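PDB 5M41: nigritoxine from Vibrio nigripulchritudo, which acts as a bacterial toxin against crustaceans and insects, and is built on a fold described as new. Local coordinates for residues I20-V25 and D195-S200; A26-N31 and Q354-G359; L202-L207 and S239-L244. All coordinates share one frame; numbering follows the deposited sequence. Where two conformers were deposited one is given.

Interaction 1 of 3, residues I20-V25 and D195-S200. With MG (magnesium ion), chain B.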
ATOM      1  N   ILE A  20      -1.433  16.678  23.277  1.00 51.74           N
ATOM      2  CA  ILE A  20      -0.137  16.154  22.846  1.00 47.97           C
ATOM      3  C   ILE A  20       0.097  14.728  23.349  1.00 45.17           C
ATOM      4  O   ILE A  20      -0.139  14.439  24.518  1.00 44.17           O
ATOM      5  CB  ILE A  20       1.017  17.067  23.299  1.00 47.43           C
ATOM      6  CG1 ILE A  20       0.938  18.406  22.555  1.00 47.35           C
ATOM      7  CG2 ILE A  20       2.383  16.407  23.022  1.00 45.91           C
ATOM      8  CD1 ILE A  20       1.765  19.503  23.203  1.00 46.20           C
ATOM      9  N   ASN A  21       0.571  13.839  22.470  1.00 42.88           N
ATOM     10  CA  ASN A  21       1.020  12.528  22.937  1.00 42.15           C
ATOM     11  C   ASN A  21       2.414  12.660  23.548  1.00 42.02           C
ATOM     12  O   ASN A  21       3.425  12.576  22.844  1.00 38.48           O
ATOM     13  CB  ASN A  21       0.983  11.488  21.817  1.00 42.40           C
ATOM     14  CG  ASN A  21       1.294  10.106  22.311  1.00 42.32           C
ATOM     15  OD1 ASN A  21       1.838   9.950  23.393  1.00 42.24           O
ATOM     16  ND2 ASN A  21       0.954   9.088  21.524  1.00 41.79           N
ATOM     17  N   HIS A  22       2.467  12.882  24.863  1.00 42.01           N
ATOM     18  CA  HIS A  22       3.754  13.204  25.529  1.00 41.30           C
ATOM     19  C   HIS A  22       4.751  12.081  25.494  1.00 38.90           C
ATOM     20  O   HIS A  22       5.943  12.331  25.409  1.00 38.93           O
ATOM     21  CB  HIS A  22       3.551  13.602  26.982  1.00 41.15           C
ATOM     22  CG  HIS A  22       2.590  14.740  27.174  1.00 43.94           C
ATOM     23  ND1 HIS A  22       2.845  16.001  26.731  1.00 44.36           N
ATOM     24  CD2 HIS A  22       1.345  14.779  27.787  1.00 45.18           C
ATOM     25  CE1 HIS A  22       1.799  16.801  27.048  1.00 44.88           C
ATOM     26  NE2 HIS A  22       0.888  16.052  27.697  1.00 47.83           N
ATOM     27  N   SER A  23       4.294  10.842  25.599  1.00 38.99           N
ATOM     28  CA  SER A  23       5.224   9.735  25.516  1.00 40.62           C
ATOM     29  C   SER A  23       5.886   9.607  24.139  1.00 38.49           C
ATOM     30  O   SER A  23       7.039   9.228  24.049  1.00 41.14           O
ATOM     31  CB  SER A  23       4.579   8.421  25.973  1.00 43.72           C
ATOM     32  OG  SER A  23       3.529   8.052  25.111  1.00 47.28           O
ATOM     33  N   ALA A  24       5.170   9.938  23.069  1.00 38.84           N
ATOM     34  CA  ALA A  24       5.748   9.884  21.721  1.00 37.51           C
ATOM     35  C   ALA A  24       6.873  10.913  21.564  1.00 37.72           C
ATOM     36  O   ALA A  24       7.899  10.627  20.957  1.00 37.35           O
ATOM     37  CB  ALA A  24       4.679  10.138  20.663  1.00 39.97           C
ATOM     38  N   VAL A  25       6.668  12.120  22.089  1.00 35.88           N
ATOM     39  CA  VAL A  25       7.720  13.139  22.087  1.00 35.31           C
ATOM     40  C   VAL A  25       8.901  12.692  22.968  1.00 34.66           C
ATOM     41  O   VAL A  25      10.053  12.623  22.508  1.00 34.20           O
ATOM     42  CB  VAL A  25       7.143  14.496  22.566  1.00 36.70           C
ATOM     43  CG1 VAL A  25       8.227  15.550  22.608  1.00 36.55           C
ATOM     44  CG2 VAL A  25       6.002  14.940  21.651  1.00 36.28           C
ATOM     45  N   ASP A 195       7.403  11.842  34.184  1.00 46.96           N
ATOM     46  CA  ASP A 195       8.465  11.836  33.220  1.00 48.11           C
ATOM     47  C   ASP A 195       8.039  12.415  31.869  1.00 45.64           C
ATOM     48  O   ASP A 195       8.634  13.389  31.426  1.00 44.58           O
ATOM     49  CB  ASP A 195       9.062  10.412  33.081  1.00 46.29           C
ATOM     50  CG  ASP A 195       9.972  10.061  34.239  1.00 48.26           C
ATOM     51  OD1 ASP A 195       9.803  10.674  35.326  1.00 49.70           O
ATOM     52  OD2 ASP A 195      10.883   9.215  34.071  1.00 51.58           O
ATOM     53  N   ASP A 196       7.016  11.845  31.219  1.00 43.05           N
ATOM     54  CA  ASP A 196       6.828  12.127  29.793  1.00 40.05           C
ATOM     55  C   ASP A 196       6.394  13.563  29.570  1.00 41.42           C
ATOM     56  O   ASP A 196       6.888  14.246  28.667  1.00 38.58           O
ATOM     57  CB  ASP A 196       5.841  11.148  29.135  1.00 41.07           C
ATOM     58  CG  ASP A 196       6.378   9.715  29.084  1.00 40.95           C
ATOM     59  OD1 ASP A 196       7.592   9.487  29.296  1.00 39.90           O
ATOM     60  OD2 ASP A 196       5.572   8.828  28.809  1.00 45.40           O
ATOM     61  N   GLN A 197       5.472  14.021  30.405  1.00 41.69           N
ATOM     62  CA  GLN A 197       4.936  15.357  30.264  1.00 45.85           C
ATOM     63  C   GLN A 197       5.956  16.444  30.603  1.00 43.98           C
ATOM     64  O   GLN A 197       6.010  17.482  29.938  1.00 41.71           O
ATOM     65  CB  GLN A 197       3.679  15.509  31.113  1.00 51.73           C
ATOM     66  CG  GLN A 197       3.003  16.850  30.928  1.00 59.32           C
ATOM     67  CD  GLN A 197       1.726  16.936  31.713  1.00 69.94           C
ATOM     68  OE1 GLN A 197       1.640  16.432  32.850  1.00 75.55           O
ATOM     69  NE2 GLN A 197       0.713  17.567  31.120  1.00 72.53           N
ATOM     70  N   ILE A 198       6.769  16.214  31.627  1.00 45.25           N
ATOM     71  CA  ILE A 198       7.761  17.212  31.992  1.00 45.58           C
ATOM     72  C   ILE A 198       8.758  17.319  30.862  1.00 42.86           C
ATOM     73  O   ILE A 198       9.109  18.418  30.429  1.00 41.33           O
ATOM     74  CB  ILE A 198       8.424  16.918  33.345  1.00 51.59           C
ATOM     75  CG1 ILE A 198       7.350  16.924  34.429  1.00 59.38           C
ATOM     76  CG2 ILE A 198       9.416  18.013  33.700  1.00 54.23           C
ATOM     77  CD1 ILE A 198       7.678  17.746  35.662  1.00 65.28           C
ATOM     78  N   LEU A 199       9.152  16.167  30.326  1.00 40.86           N
ATOM     79  CA  LEU A 199      10.089  16.128  29.224  1.00 39.82           C
ATOM     80  C   LEU A 199       9.584  16.866  27.952  1.00 38.64           C
ATOM     81  O   LEU A 199      10.315  17.669  27.354  1.00 39.32           O
ATOM     82  CB  LEU A 199      10.422  14.670  28.910  1.00 40.39           C
ATOM     83  CG  LEU A 199      11.714  14.266  28.214  1.00 40.64           C
ATOM     84  CD1 LEU A 199      12.936  15.142  28.547  1.00 38.91           C
ATOM     85  CD2 LEU A 199      11.978  12.811  28.563  1.00 39.68           C
ATOM     86  N   SER A 200       8.340  16.614  27.548  1.00 38.24           N
ATOM     87  CA  SER A 200       7.811  17.254  26.350  0.50 38.60           C
ATOM     88  C   SER A 200       7.635  18.759  26.564  1.00 39.38           C
ATOM     89  O   SER A 200       7.820  19.553  25.615  1.00 38.61           O
ATOM     90  CB  SER A 200       6.503  16.594  25.878  0.50 40.06           C
ATOM     91  OG  SER A 200       5.489  16.637  26.857  0.50 41.78           O
TER
HETATM   92 MG    MG B 801      10.870  10.776  37.079  1.00 39.17          MG
HETATM   93  O   HOH W   1      12.540   9.167  36.180  1.00 36.17           O
HETATM   94  O   HOH W   2      11.648   9.903  39.117  1.00 50.04           O
HETATM   95  O   HOH W   3       8.927   9.234  37.331  1.00 52.79           O

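Interaction 2 of 3, residues A26-N31 and Q354-G359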
ATOM      1  N   ALA A  26       8.594  12.349  24.219  1.00 32.90           N
ATOM      2  CA  ALA A  26       9.592  11.936  25.184  1.00 34.75           C
ATOM      3  C   ALA A  26      10.407  10.719  24.696  1.00 35.62           C
ATOM      4  O   ALA A  26      11.609  10.711  24.881  1.00 35.62           O
ATOM      5  CB  ALA A  26       8.936  11.626  26.517  1.00 35.23           C
ATOM      6  N   ASN A  27       9.742   9.713  24.096  1.00 35.45           N
ATOM      7  CA  ASN A  27      10.440   8.564  23.504  1.00 36.76           C
ATOM      8  C   ASN A  27      11.451   8.934  22.421  1.00 35.90           C
ATOM      9  O   ASN A  27      12.562   8.388  22.411  1.00 35.98           O
ATOM     10  CB  ASN A  27       9.476   7.512  22.947  1.00 36.65           C
ATOM     11  CG  ASN A  27       8.706   6.795  24.041  1.00 41.11           C
ATOM     12  OD1 ASN A  27       9.110   6.793  25.205  1.00 38.83           O
ATOM     13  ND2 ASN A  27       7.575   6.195  23.671  1.00 41.98           N
ATOM     14  N   ARG A  28      11.082   9.836  21.512  1.00 33.86           N
ATOM     15  CA  ARG A  28      12.064  10.274  20.527  1.00 34.94           C
ATOM     16  C   ARG A  28      13.325  10.801  21.215  1.00 34.59           C
ATOM     17  O   ARG A  28      14.451  10.491  20.783  1.00 36.42           O
ATOM     18  CB  ARG A  28      11.544  11.355  19.564  1.00 33.75           C
ATOM     19  CG  ARG A  28      10.462  10.945  18.574  1.00 36.42           C
ATOM     20  CD  ARG A  28      10.739   9.686  17.754  1.00 33.40           C
ATOM     21  NE  ARG A  28      12.037   9.551  17.065  1.00 32.45           N
ATOM     22  CZ  ARG A  28      12.247   9.738  15.758  1.00 32.24           C
ATOM     23  NH1 ARG A  28      11.278  10.213  14.974  1.00 30.47           N
ATOM     24  NH2 ARG A  28      13.457   9.510  15.226  1.00 29.69           N
ATOM     25  N   TYR A  29      13.154  11.595  22.260  1.00 32.92           N
ATOM     26  CA  TYR A  29      14.313  12.247  22.894  1.00 32.83           C
ATOM     27  C   TYR A  29      15.141  11.241  23.703  1.00 33.70           C
ATOM     28  O   TYR A  29      16.375  11.197  23.611  1.00 32.07           O
ATOM     29  CB  TYR A  29      13.881  13.424  23.778  1.00 33.42           C
ATOM     30  CG  TYR A  29      15.074  14.026  24.475  1.00 33.29           C
ATOM     31  CD1 TYR A  29      15.903  14.921  23.813  1.00 32.79           C
ATOM     32  CD2 TYR A  29      15.406  13.638  25.778  1.00 32.85           C
ATOM     33  CE1 TYR A  29      17.027  15.454  24.433  1.00 33.10           C
ATOM     34  CE2 TYR A  29      16.521  14.153  26.400  1.00 32.68           C
ATOM     35  CZ  TYR A  29      17.328  15.059  25.717  1.00 32.49           C
ATOM     36  OH  TYR A  29      18.449  15.532  26.324  1.00 31.21           O
ATOM     37  N   ARG A  30      14.438  10.420  24.479  1.00 34.19           N
ATOM     38  CA  ARG A  30      15.070   9.438  25.350  1.00 36.63           C
ATOM     39  C   ARG A  30      15.834   8.392  24.547  1.00 36.66           C
ATOM     40  O   ARG A  30      16.863   7.895  24.984  1.00 37.81           O
ATOM     41  CB  ARG A  30      14.016   8.771  26.274  1.00 37.44           C
ATOM     42  CG  ARG A  30      13.776   9.571  27.559  1.00 39.69           C
ATOM     43  CD  ARG A  30      13.061   8.750  28.652  1.00 42.54           C
ATOM     44  NE  ARG A  30      11.796   8.232  28.118  1.00 43.59           N
ATOM     45  CZ  ARG A  30      10.582   8.635  28.471  1.00 43.29           C
ATOM     46  NH1 ARG A  30      10.412   9.509  29.443  1.00 41.61           N
ATOM     47  NH2 ARG A  30       9.522   8.101  27.863  1.00 45.68           N
ATOM     48  N   ASN A  31      15.357   8.068  23.358  1.00 35.98           N
ATOM     49  CA  ASN A  31      16.047   7.061  22.566  1.00 36.73           C
ATOM     50  C   ASN A  31      17.249   7.558  21.748  1.00 36.72           C
ATOM     51  O   ASN A  31      17.930   6.765  21.112  1.00 36.89           O
ATOM     52  CB  ASN A  31      15.046   6.299  21.719  1.00 41.09           C
ATOM     53  CG  ASN A  31      14.189   5.362  22.573  1.00 43.71           C
ATOM     54  OD1 ASN A  31      12.978   5.390  22.524  1.00 45.73           O
ATOM     55  ND2 ASN A  31      14.836   4.565  23.377  1.00 45.30           N
ATOM     56  N   GLN A 354       7.166   0.135  20.356  1.00 54.39           N
ATOM     57  CA  GLN A 354       6.903   1.562  20.216  1.00 49.13           C
ATOM     58  C   GLN A 354       6.799   1.963  18.758  1.00 44.63           C
ATOM     59  O   GLN A 354       7.679   1.633  17.966  1.00 43.77           O
ATOM     60  CB  GLN A 354       8.070   2.356  20.748  1.00 51.96           C
ATOM     61  CG  GLN A 354       7.970   2.858  22.155  1.00 51.55           C
ATOM     62  CD  GLN A 354       9.277   3.475  22.564  1.00 49.30           C
ATOM     63  OE1 GLN A 354       9.765   3.208  23.653  1.00 52.13           O
ATOM     64  NE2 GLN A 354       9.888   4.269  21.665  1.00 47.03           N
ATOM     65  N   VAL A 355       5.754   2.699  18.405  1.00 42.45           N
ATOM     66  CA  VAL A 355       5.739   3.368  17.116  1.00 40.43           C
ATOM     67  C   VAL A 355       6.653   4.591  17.237  1.00 42.66           C
ATOM     68  O   VAL A 355       6.463   5.428  18.143  1.00 41.80           O
ATOM     69  CB  VAL A 355       4.322   3.787  16.686  1.00 40.28           C
ATOM     70  CG1 VAL A 355       4.373   4.656  15.413  1.00 36.34           C
ATOM     71  CG2 VAL A 355       3.466   2.544  16.417  1.00 41.30           C
ATOM     72  N   VAL A 356       7.638   4.678  16.346  1.00 38.99           N
ATOM     73  CA  VAL A 356       8.606   5.781  16.366  1.00 38.80           C
ATOM     74  C   VAL A 356       8.061   6.980  15.575  1.00 36.55           C
ATOM     75  O   VAL A 356       7.985   8.075  16.095  1.00 36.31           O
ATOM     76  CB  VAL A 356      10.011   5.331  15.888  1.00 38.54           C
ATOM     77  CG1 VAL A 356      10.987   6.500  15.835  1.00 39.62           C
ATOM     78  CG2 VAL A 356      10.579   4.290  16.866  1.00 40.15           C
ATOM     79  N   ARG A 357       7.619   6.743  14.346  1.00 35.03           N
ATOM     80  CA  ARG A 357       7.139   7.815  13.494  1.00 33.90           C
ATOM     81  C   ARG A 357       6.094   7.271  12.532  1.00 33.46           C
ATOM     82  O   ARG A 357       6.153   6.084  12.156  1.00 33.85           O
ATOM     83  CB  ARG A 357       8.324   8.449  12.716  1.00 32.22           C
ATOM     84  CG  ARG A 357       9.103   7.468  11.832  1.00 33.70           C
ATOM     85  CD  ARG A 357       9.871   8.176  10.700  1.00 34.17           C
ATOM     86  NE  ARG A 357       8.897   8.841   9.837  1.00 34.22           N
ATOM     87  CZ  ARG A 357       8.933  10.096   9.415  1.00 33.73           C
ATOM     88  NH1 ARG A 357       9.963  10.899   9.687  1.00 33.83           N
ATOM     89  NH2 ARG A 357       7.933  10.528   8.659  1.00 31.37           N
ATOM     90  N   GLY A 358       5.157   8.126  12.124  1.00 31.12           N
ATOM     91  CA  GLY A 358       4.259   7.775  11.032  1.00 31.43           C
ATOM     92  C   GLY A 358       4.954   7.867   9.671  1.00 32.34           C
ATOM     93  O   GLY A 358       6.152   8.116   9.598  1.00 31.16           O
ATOM     94  N   GLY A 359       4.203   7.663   8.590  1.00 31.48           N
ATOM     95  CA  GLY A 359       4.759   7.749   7.259  1.00 32.27           C
ATOM     96  C   GLY A 359       3.872   7.140   6.200  1.00 33.39           C
ATOM     97  O   GLY A 359       2.653   6.975   6.387  1.00 33.29           O
TER
HETATM   98  O   HOH W   4       6.744   6.472  20.826  1.00 37.08           O
HETATM   99  O   HOH W   5       8.376  10.803  15.562  1.00 27.28           O

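Interaction 3 of 3, residues L202-L207 and S239-L244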
ATOM      1  N   LEU A 202       9.490  20.667  28.664  1.00 36.04           N
ATOM      2  CA  LEU A 202      10.821  21.257  28.754  1.00 35.58           C
ATOM      3  C   LEU A 202      11.569  21.333  27.428  1.00 33.74           C
ATOM      4  O   LEU A 202      12.594  22.020  27.326  1.00 32.30           O
ATOM      5  CB  LEU A 202      11.665  20.522  29.806  1.00 36.44           C
ATOM      6  CG  LEU A 202      11.195  20.772  31.255  1.00 39.31           C
ATOM      7  CD1 LEU A 202      11.929  19.854  32.220  1.00 39.31           C
ATOM      8  CD2 LEU A 202      11.408  22.200  31.674  1.00 40.05           C
ATOM      9  N   LEU A 203      11.044  20.649  26.417  1.00 32.85           N
ATOM     10  CA  LEU A 203      11.662  20.631  25.091  1.00 32.36           C
ATOM     11  C   LEU A 203      10.819  21.361  24.028  1.00 33.19           C
ATOM     12  O   LEU A 203      11.244  21.517  22.897  1.00 33.32           O
ATOM     13  CB  LEU A 203      11.951  19.178  24.657  1.00 32.32           C
ATOM     14  CG  LEU A 203      13.067  18.400  25.378  1.00 31.59           C
ATOM     15  CD1 LEU A 203      13.108  16.955  24.921  1.00 32.66           C
ATOM     16  CD2 LEU A 203      14.423  19.040  25.133  1.00 32.75           C
ATOM     17  N   LEU A 204       9.608  21.770  24.385  1.00 34.66           N
ATOM     18  CA  LEU A 204       8.667  22.378  23.424  1.00 34.50           C
ATOM     19  C   LEU A 204       9.325  23.388  22.483  1.00 34.89           C
ATOM     20  O   LEU A 204       9.224  23.281  21.256  1.00 33.95           O
ATOM     21  CB  LEU A 204       7.500  23.043  24.185  1.00 35.70           C
ATOM     22  CG  LEU A 204       6.491  23.872  23.367  1.00 36.49           C
ATOM     23  CD1 LEU A 204       5.773  22.960  22.375  1.00 35.74           C
ATOM     24  CD2 LEU A 204       5.478  24.614  24.266  1.00 35.87           C
ATOM     25  N   ASP A 205      10.001  24.381  23.052  1.00 36.19           N
ATOM     26  CA  ASP A 205      10.613  25.424  22.234  1.00 36.18           C
ATOM     27  C   ASP A 205      12.089  25.169  21.940  1.00 35.60           C
ATOM     28  O   ASP A 205      12.633  25.781  21.051  1.00 35.42           O
ATOM     29  CB  ASP A 205      10.409  26.796  22.862  1.00 38.66           C
ATOM     30  CG  ASP A 205       9.042  27.394  22.510  1.00 42.07           C
ATOM     31  OD1 ASP A 205       8.963  28.074  21.475  1.00 44.32           O
ATOM     32  OD2 ASP A 205       8.058  27.198  23.270  1.00 41.96           O
ATOM     33  N   VAL A 206      12.724  24.257  22.685  1.00 34.59           N
ATOM     34  CA  VAL A 206      14.124  23.873  22.425  1.00 32.98           C
ATOM     35  C   VAL A 206      14.252  23.167  21.075  1.00 34.25           C
ATOM     36  O   VAL A 206      15.179  23.423  20.305  1.00 34.37           O
ATOM     37  CB  VAL A 206      14.690  22.927  23.529  1.00 32.89           C
ATOM     38  CG1 VAL A 206      16.111  22.484  23.183  1.00 32.68           C
ATOM     39  CG2 VAL A 206      14.683  23.604  24.901  1.00 32.01           C
ATOM     40  N   LEU A 207      13.320  22.269  20.791  1.00 33.35           N
ATOM     41  CA  LEU A 207      13.415  21.435  19.586  1.00 32.36           C
ATOM     42  C   LEU A 207      13.426  22.228  18.274  1.00 33.38           C
ATOM     43  O   LEU A 207      14.324  22.027  17.450  1.00 33.54           O
ATOM     44  CB  LEU A 207      12.307  20.373  19.593  1.00 31.19           C
ATOM     45  CG  LEU A 207      12.496  19.300  20.671  1.00 31.48           C
ATOM     46  CD1 LEU A 207      11.215  18.461  20.884  1.00 30.19           C
ATOM     47  CD2 LEU A 207      13.697  18.444  20.271  1.00 29.51           C
ATOM     48  N   SER A 239       3.998  25.707  14.235  1.00 51.39           N
ATOM     49  CA  SER A 239       4.240  26.180  15.601  1.00 49.68           C
ATOM     50  C   SER A 239       4.866  25.075  16.504  1.00 47.07           C
ATOM     51  O   SER A 239       4.690  23.897  16.238  1.00 48.18           O
ATOM     52  CB  SER A 239       2.945  26.714  16.220  1.00 49.24           C
ATOM     53  OG  SER A 239       2.171  25.674  16.807  1.00 49.91           O
ATOM     54  N   PRO A 240       5.611  25.464  17.559  1.00 45.44           N
ATOM     55  CA  PRO A 240       6.171  24.446  18.449  1.00 43.35           C
ATOM     56  C   PRO A 240       5.137  23.415  18.906  1.00 42.22           C
ATOM     57  O   PRO A 240       5.414  22.228  18.815  1.00 39.94           O
ATOM     58  CB  PRO A 240       6.703  25.267  19.622  1.00 44.01           C
ATOM     59  CG  PRO A 240       7.132  26.562  18.972  1.00 45.19           C
ATOM     60  CD  PRO A 240       6.091  26.822  17.902  1.00 44.46           C
ATOM     61  N   THR A 241       3.955  23.859  19.342  1.00 41.86           N
ATOM     62  CA  THR A 241       2.904  22.960  19.840  1.00 42.06           C
ATOM     63  C   THR A 241       2.371  22.052  18.732  1.00 42.49           C
ATOM     64  O   THR A 241       2.141  20.869  18.961  1.00 41.77           O
ATOM     65  CB  THR A 241       1.754  23.772  20.499  1.00 46.07           C
ATOM     66  OG1 THR A 241       2.289  24.541  21.581  1.00 46.07           O
ATOM     67  CG2 THR A 241       0.632  22.883  21.048  1.00 45.74           C
ATOM     68  N   ASP A 242       2.170  22.603  17.536  1.00 43.27           N
ATOM     69  CA  ASP A 242       1.674  21.793  16.425  1.00 45.11           C
ATOM     70  C   ASP A 242       2.669  20.727  16.012  1.00 42.36           C
ATOM     71  O   ASP A 242       2.266  19.633  15.685  1.00 42.39           O
ATOM     72  CB  ASP A 242       1.302  22.668  15.227  1.00 47.57           C
ATOM     73  CG  ASP A 242      -0.007  23.431  15.457  1.00 50.63           C
ATOM     74  OD1 ASP A 242      -0.828  22.991  16.279  1.00 51.09           O
ATOM     75  OD2 ASP A 242      -0.207  24.467  14.824  1.00 54.04           O
ATOM     76  N   GLU A 243       3.961  21.051  16.030  1.00 41.28           N
ATOM     77  CA  GLU A 243       4.996  20.038  15.754  1.00 41.14           C
ATOM     78  C   GLU A 243       4.926  18.884  16.748  1.00 40.90           C
ATOM     79  O   GLU A 243       5.053  17.726  16.353  1.00 40.37           O
ATOM     80  CB  GLU A 243       6.391  20.658  15.742  1.00 41.61           C
ATOM     81  CG  GLU A 243       6.695  21.449  14.479  1.00 45.29           C
ATOM     82  CD  GLU A 243       6.497  20.634  13.210  1.00 46.85           C
ATOM     83  OE1 GLU A 243       6.923  19.440  13.132  1.00 46.01           O
ATOM     84  OE2 GLU A 243       5.893  21.197  12.280  1.00 49.32           O
ATOM     85  N   LEU A 244       4.674  19.180  18.027  1.00 40.24           N
ATOM     86  CA  LEU A 244       4.519  18.089  19.009  1.00 37.97           C
ATOM     87  C   LEU A 244       3.232  17.331  18.774  1.00 40.87           C
ATOM     88  O   LEU A 244       3.195  16.091  18.911  1.00 40.72           O
ATOM     89  CB  LEU A 244       4.577  18.585  20.464  1.00 36.33           C
ATOM     90  CG  LEU A 244       5.866  19.243  20.971  1.00 35.69           C
ATOM     91  CD1 LEU A 244       5.853  19.278  22.485  1.00 36.43           C
ATOM     92  CD2 LEU A 244       7.136  18.520  20.542  1.00 33.00           C
TER
HETATM   93  O   HOH W   6       8.117  21.577  19.223  1.00 24.69           O

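Interaction 1 of 3, residues I20-V25 and D195-S200
H22, in the first turn of helix 22-30, lays its imidazole against the start of helix 195-203 and forms the tight heart of this contact. The side chain leaves beside its own backbone N, with CG anti to the carbonyl carbon (chi1 -55°), which slides the ring between two neighbours. Q197 CG sits over one face, 4.0 Å from the ring centroid and 10° off the normal, a CH-pi contact; the carbonyl oxygen of I20 lies over the opposite face, 3.6 Å above the plane. In one of the two conformers of S200, OG comes obliquely to H22 ND1 at 2.7 Å, a bent hydrogen bond in which either atom could be the donor, less certain because the other conformer may not make it. Histidine suits the place because it offers a flat face and a polar nitrogen together. Deeper in, V25 CG1 rests on S200 CB at 3.8 Å, two compact side chains in a buried spot. S23 and D196 bring their backbones close, CA to CA 5.2 Å, and the small serine fits there: D196 OD2 lies against S23 CB, while OD1 forms a salt bridge with R30.

The outer side is looser. Q197 runs alongside the histidine with its chain extended, and its amide, turned 48° from the ring plane, ends in an exposed region. N21 caps helix 22-30, though the bond from A24 N to its OD1 is weak at 3.3 Å.

The first turn of helix 195-203 thus has two roles. While D196, Q197 and S200 face H22 and its neighbours, D195 OD1 binds a magnesium ion at 2.1 Å. The carbonyl oxygens of V189 and E192 and three waters bring the ligands to six, a magnesium site joining helix 177-191, the following loop and helix 195-203.

Interaction 2 of 3, residues A26-N31 and Q354-G359
N27 and R28 of helix 22-30 meet Q354 and V356 on strand 354-357, an outer strand of a three-stranded antiparallel sheet that carries a classic beta bulge, V356 and R357 both facing T427. The helix runs across the strand rather than along it, at 82° and 9.5 Å between the short axes.

Stacking comes first. The amides of N27 and Q354 lie nearly parallel, 12° apart, with N27 ND2 3.4 Å from Q354 CD, so the two flat groups pack face against face. A similar fit serves R28: its chain bends at chi2 and chi3 so that V356 CG1 sits over the guanidinium centre, 3.4 Å above the plane. The valine methyl is an apolar cover for that face, and the N-H groups, lying in the plane, remain available for partners at the edge.

Among charged groups, R28 and R357 bring their guanidiniums near each other, yet both form salt bridges to D259 of helix 253-264. The shared carboxylate probably offsets their like charges.

Direct hydrogen bonding between the segments is slight. Q354 NE2 approaches N31 OD1 almost straight, at 173°, but the 3.4 Å length makes the bond weak. N27 OD1 is engaged by R30 NH2 of the same helix, which helps to fix the turn of the N27 amide.

Water does the remaining joining. One molecule accepts from N27 ND2 at 3.0 Å and donates to V355 O at 2.9 Å. The second, in plane at the edge of the R28 guanidinium, accepts from R28 NH1 at 3.0 Å and donates to V356 O at 2.8 Å.

Interaction 3 of 3, residues L202-L207 and S239-L244
L204 lies in the turn between helices 195-203 and 206-215 and packs against the first turn of helix 240-245, an N-capped helix that opens with a proline. Its CG stands anti to the backbone N (chi1 173°), and the chain then turns (chi2 63°) to send CD1 into the angle between P240, T241 and L244. This single methyl is 3.6 Å from the backbone N of T241, 3.7 Å from P240 CB and 3.7 Å from L244 CD1. Leucine suits the place because its long apolar chain carries one methyl to backbone and side chains together. The carbonyl of L204 is served by a water that donates to L204 O at 2.9 Å and also to P240 O at 2.8 Å, a polar bridge beside the apolar contact.

D205 comes next, its side chain oblique to that of P240, with OD1 3.5 Å from P240 CG, a carbon contact and not a polar bond. The backbone N of D205 donates to N104.

Farther along, L207 points at the same helix but sits deeper. Its CD1 meets L244 CD2 at 4.1 Å, the two side chains crossing at about a right angle. Both leucines also touch L254 of helix 253-264, which continues the apolar packing onto that helix.

On the partner side, proline suits the opening turn of a helix, where its missing N-H costs no helical hydrogen bond. Just before it, S239 caps the helix: its OG accepts from D242 N at 3.2 Å, with an N-H...O angle of 162°.

Interactions 1 and 2 share helix 22-30, their centres about 11 Å apart, and are tied by a salt bridge, D196 OD1 to R30 NH2 at 2.8 Å. Interaction 3, also about 11 Å from interaction 1, continues from the end of helix 195-203; V25 CG1 and L244 CD2 touch at 3.8 Å. Interactions 2 and 3, about 15 Å apart, meet where Y29 CG packs on L203 CD1 at 3.6 Å. The N-terminal helix thus lies between the magnesium-bearing helix and the bulged strand. Interaction 1 supplies a magnesium ligand, D195, whereas the side chain of N27 in interaction 2 stays about 13 Å from the ion.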